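Local coordinates for ribosomal protein uL16 3-hydroxylase (Escherichia coli, PDB 4CCL) that hydroxylates an arginine of ribosomal protein uL16, using ferrous iron, 2-oxoglutarate and molecular oxygen, and works as a homodimer, at residues Ile113-Pro118 and Leu192-Asn197; Arg52-Gln57 and Ser80-Ala85. One frame throughout, in Å; residues are numbered along the deposited sequence.

In the fold
Both contacts belong to one antiparallel sheet, and they follow in series along the chain without nesting or crossing. Contact 2 comes first: strand 51-57 leads into strand 60-65, and the chain then returns as strand 79-83 to pair with 51-57, closing a loop of 22 residues. After two short helices the chain enters strand 108-116, which lies against 79-83; the backbone bonds from V83 N to I113 O and from L81 N to F115 O join the two contacts directly. Contact 1 closes the longer loop, 73 residues rich in strand, when strand 195-202 takes the other edge of 108-116. Together they set the order 51-57, 79-83, 108-116, 195-202.

Contact 1 (Ile113-Pro118 and Leu192-Asn197); sequences ISFSVP and LENAMN. With SO4 (sulfate ion), chain L.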
# COMPACT_ATOMS: atom_id res chain seq x y z
N ILE B 113 29.98 -0.93 13.45
CA ILE B 113 31.12 -0.78 14.36
C ILE B 113 31.14 0.60 15.01
O ILE B 113 30.88 1.60 14.35
CB ILE B 113 32.46 -0.98 13.61
CG1 ILE B 113 32.49 -2.36 12.95
CG2 ILE B 113 33.64 -0.82 14.56
CD1 ILE B 113 33.78 -2.67 12.24
N SER B 114 31.44 0.65 16.30
CA SER B 114 31.61 1.93 16.97
C SER B 114 32.99 2.05 17.62
O SER B 114 33.45 1.12 18.28
CB SER B 114 30.51 2.17 18.01
OG SER B 114 30.68 1.32 19.14
N PHE B 115 33.64 3.19 17.41
CA PHE B 115 34.87 3.50 18.13
C PHE B 115 34.60 4.63 19.10
O PHE B 115 34.13 5.69 18.71
CB PHE B 115 36.00 3.90 17.17
CG PHE B 115 37.21 4.48 17.87
CD1 PHE B 115 38.09 3.66 18.55
CD2 PHE B 115 37.45 5.84 17.84
CE1 PHE B 115 39.20 4.18 19.19
CE2 PHE B 115 38.56 6.37 18.47
CZ PHE B 115 39.43 5.54 19.15
N SER B 116 34.91 4.41 20.38
CA SER B 116 34.66 5.42 21.39
C SER B 116 35.87 5.71 22.27
O SER B 116 36.52 4.80 22.78
CB SER B 116 33.45 5.03 22.25
OG SER B 116 33.57 3.70 22.73
N VAL B 117 36.17 6.99 22.45
CA VAL B 117 37.16 7.45 23.42
C VAL B 117 36.46 7.46 24.77
O VAL B 117 35.23 7.41 24.81
CB VAL B 117 37.67 8.85 23.04
CG1 VAL B 117 38.33 8.82 21.68
CG2 VAL B 117 36.52 9.83 23.06
N PRO B 118 37.22 7.52 25.89
CA PRO B 118 36.60 7.44 27.22
C PRO B 118 35.45 8.42 27.43
O PRO B 118 35.57 9.60 27.11
CB PRO B 118 37.75 7.79 28.16
CG PRO B 118 38.95 7.30 27.45
CD PRO B 118 38.69 7.50 25.98
N LEU B 192 35.70 3.03 28.69
CA LEU B 192 36.62 3.32 29.78
C LEU B 192 37.97 3.62 29.14
O LEU B 192 38.48 4.73 29.26
CB LEU B 192 36.69 2.13 30.75
CG LEU B 192 35.35 1.78 31.40
CD1 LEU B 192 35.53 0.76 32.52
CD2 LEU B 192 34.65 3.03 31.92
N GLU B 193 38.53 2.62 28.48
CA GLU B 193 39.69 2.86 27.62
C GLU B 193 39.19 3.06 26.20
O GLU B 193 37.98 2.99 25.95
CB GLU B 193 40.69 1.70 27.71
CG GLU B 193 41.45 1.63 29.03
CD GLU B 193 40.85 0.61 29.99
OE1 GLU B 193 40.98 -0.60 29.72
OE2 GLU B 193 40.26 1.02 31.01
N ASN B 194 40.09 3.34 25.26
CA ASN B 194 39.71 3.52 23.86
C ASN B 194 39.13 2.21 23.35
O ASN B 194 39.77 1.17 23.43
CB ASN B 194 40.92 3.90 23.02
CG ASN B 194 41.10 5.40 22.88
OD1 ASN B 194 40.37 6.19 23.48
ND2 ASN B 194 42.09 5.80 22.08
N ALA B 195 37.92 2.27 22.80
CA ALA B 195 37.16 1.04 22.59
C ALA B 195 36.58 0.84 21.19
O ALA B 195 36.18 1.79 20.52
CB ALA B 195 36.08 0.93 23.62
N MSE B 196 36.54 -0.42 20.78
CA MSE B 196 35.90 -0.83 19.54
C MSE B 196 34.80 -1.85 19.84
O MSE B 196 35.03 -2.85 20.51
CB MSE B 196 36.92 -1.44 18.58
CG MSE B 196 37.89 -0.42 17.99
SE MSE B 196 37.15 0.47 16.41
CE MSE B 196 37.86 -0.72 15.05
N ASN B 197 33.59 -1.56 19.36
CA ASN B 197 32.46 -2.46 19.55
C ASN B 197 31.86 -2.90 18.22
O ASN B 197 31.71 -2.09 17.30
CB ASN B 197 31.38 -1.81 20.42
CG ASN B 197 31.58 -2.09 21.90
OD1 ASN B 197 30.64 -2.01 22.69
ND2 ASN B 197 32.80 -2.44 22.28
S SO4 L . 27.40 1.33 20.51
O1 SO4 L . 28.29 0.27 20.06
O2 SO4 L . 26.01 0.90 20.39
O3 SO4 L . 27.68 1.65 21.90
O4 SO4 L . 27.63 2.51 19.67
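Strands 108-116 and 195-202 of the JmjC domain pair antiparallel; the axes of segments 113-116 and 195-197 approach to 4.8 Å. S114 and N197 form one hydrogen-bonded pair, bonded in both directions, and S116 and A195 the next; between them F115 faces M196 in a non-hydrogen-bonded pair. F115 and M196 (a selenomethionine) share a sheet face: SE lies 3.7 Å from F115 CB and 5.1 Å from the ring centroid, 71° off the ring normal, an oblique Met-aromatic contact. The bend at chi2 (-85°) carries SE to F115 CB and CD1, while I113 CG2, two residues earlier on the same face, lies 4.2 Å from SE. Helix 37-45 packs here through L40.

The other face carries S114, S116, A195 and N197. S114 OG donates to O1 of a sulfate, probably from the crystallisation liquor, at 2.8 Å, and R140 holds the same ion. N197 ND2 reaches M196 O at 2.9 Å, above the carbonyl plane, and bonds Q135, while OD1 accepts from R140 and W142, fixing the buried amide. N194, just before its strand, sets OD1 3.3 Å from P118 CD, while N194 ND2 meets the edge of the F115 ring near CZ, amide and ring planes 72° apart. The pairing is that of a double-stranded beta-helix, the cupin core of JmjC oxygenases, with one face carrying S114, inferred to bind substrate.

Contact 2 (Arg52-Gln57 and Ser80-Ala85); sequences RLVSHQ and SLLVQA
Four backbone hydrogen bonds, each 2.9 Å between N and O, join R52 to L82 and V54 to S80, every residue using both its N-H and its carbonyl. The bond from L82 N to R52 O is almost straight, 177° at the hydrogen; that from S80 N to V54 O is the most bent of the set at 145°. L53 and L81 form the non-hydrogen-bonded pair between them.

On the face of L53 and L81, L53 CD2 sits 3.3 Å from S80 O and 4.0 Å from L81 CB. L81 keeps CG anti to its own N (chi1 170°), and its CD1 turns back toward the partner strand to lie 3.5 Å from R52 O. On the reverse face R52, V54, S80 and L82 alternate with them: R52 CG rests 4.1 Å from L82 CB, the two chains crossing at a slant, and V54 CG2 meets L82 CD1 diagonally at 3.9 Å. S80 OG hydrogen-bonds to the carbonyl O of F115 in the next strand.

Strand 60-65 pairs with the far edge of 51-57, through S64 and Q62, while strand 108-116 takes the far edge of 79-83. L81 packs on A44 of helix 37-45, and on the reverse face S80 and L82 touch S114.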
# COMPACT_ATOMS: atom_id res chain seq x y z
N ARG B 52 28.15 8.27 11.56
CA ARG B 52 27.80 9.44 12.36
C ARG B 52 28.70 9.61 13.59
O ARG B 52 29.24 8.64 14.11
CB ARG B 52 26.33 9.39 12.78
CG ARG B 52 25.90 8.08 13.42
CD ARG B 52 24.38 7.97 13.47
NE ARG B 52 23.86 8.14 14.83
CZ ARG B 52 22.56 8.21 15.12
NH1 ARG B 52 21.66 8.14 14.15
NH2 ARG B 52 22.17 8.36 16.38
N LEU B 53 28.85 10.85 14.03
CA LEU B 53 29.56 11.17 15.25
C LEU B 53 28.56 11.58 16.32
O LEU B 53 27.73 12.46 16.10
CB LEU B 53 30.55 12.32 15.02
CG LEU B 53 32.02 11.95 14.83
CD1 LEU B 53 32.86 13.22 14.75
CD2 LEU B 53 32.50 11.06 15.95
N VAL B 54 28.64 10.93 17.48
CA VAL B 54 27.82 11.31 18.61
C VAL B 54 28.70 11.78 19.75
O VAL B 54 29.51 11.01 20.28
CB VAL B 54 26.94 10.13 19.09
CG1 VAL B 54 26.03 10.58 20.22
CG2 VAL B 54 26.13 9.57 17.94
N SER B 55 28.55 13.04 20.12
CA SER B 55 29.33 13.60 21.21
C SER B 55 28.41 14.17 22.28
O SER B 55 27.29 14.57 21.98
CB SER B 55 30.27 14.69 20.70
OG SER B 55 29.55 15.69 20.01
N HIS B 56 28.87 14.17 23.53
CA HIS B 56 28.10 14.78 24.60
C HIS B 56 28.97 15.63 25.51
O HIS B 56 30.03 15.20 25.96
CB HIS B 56 27.33 13.72 25.40
CG HIS B 56 28.19 12.89 26.30
ND1 HIS B 56 28.49 13.26 27.59
CD2 HIS B 56 28.82 11.71 26.09
CE1 HIS B 56 29.27 12.34 28.14
NE2 HIS B 56 29.48 11.39 27.25
N GLN B 57 28.52 16.85 25.76
CA GLN B 57 29.22 17.78 26.62
C GLN B 57 28.30 18.09 27.79
O GLN B 57 27.23 18.68 27.61
CB GLN B 57 29.59 19.04 25.82
CG GLN B 57 29.48 20.36 26.56
CD GLN B 57 30.82 21.00 26.83
OE1 GLN B 57 31.33 21.77 26.01
NE2 GLN B 57 31.40 20.69 27.98
N SER B 80 31.92 9.39 20.14
CA SER B 80 31.98 8.09 19.48
C SER B 80 31.63 8.16 17.99
O SER B 80 30.72 8.89 17.59
CB SER B 80 31.08 7.08 20.19
OG SER B 80 31.11 5.82 19.55
N LEU B 81 32.34 7.37 17.20
CA LEU B 81 32.09 7.25 15.77
C LEU B 81 31.37 5.93 15.48
O LEU B 81 31.86 4.86 15.83
CB LEU B 81 33.41 7.30 15.00
CG LEU B 81 33.34 6.95 13.51
CD1 LEU B 81 32.40 7.90 12.77
CD2 LEU B 81 34.73 6.95 12.88
N LEU B 82 30.20 6.03 14.86
CA LEU B 82 29.41 4.86 14.50
C LEU B 82 29.33 4.67 12.99
O LEU B 82 28.92 5.58 12.27
CB LEU B 82 28.00 4.96 15.08
CG LEU B 82 27.83 4.81 16.59
CD1 LEU B 82 27.97 6.15 17.30
CD2 LEU B 82 26.50 4.16 16.91
N VAL B 83 29.72 3.49 12.52
CA VAL B 83 29.67 3.17 11.10
C VAL B 83 28.79 1.96 10.82
O VAL B 83 29.03 0.87 11.36
CB VAL B 83 31.08 2.93 10.53
CG1 VAL B 83 30.98 2.48 9.08
CG2 VAL B 83 31.93 4.18 10.65
N GLN B 84 27.78 2.15 9.98
CA GLN B 84 26.83 1.10 9.64
C GLN B 84 27.36 0.15 8.57
O GLN B 84 28.09 0.57 7.67
CB GLN B 84 25.52 1.72 9.13
CG GLN B 84 24.83 2.63 10.13
CD GLN B 84 24.06 1.86 11.18
OE1 GLN B 84 23.61 0.74 10.94
NE2 GLN B 84 23.91 2.45 12.36
N ALA B 85 26.98 -1.12 8.67
CA ALA B 85 27.21 -2.12 7.63
C ALA B 85 28.66 -2.21 7.12
O ALA B 85 28.90 -2.16 5.92
CB ALA B 85 26.26 -1.90 6.46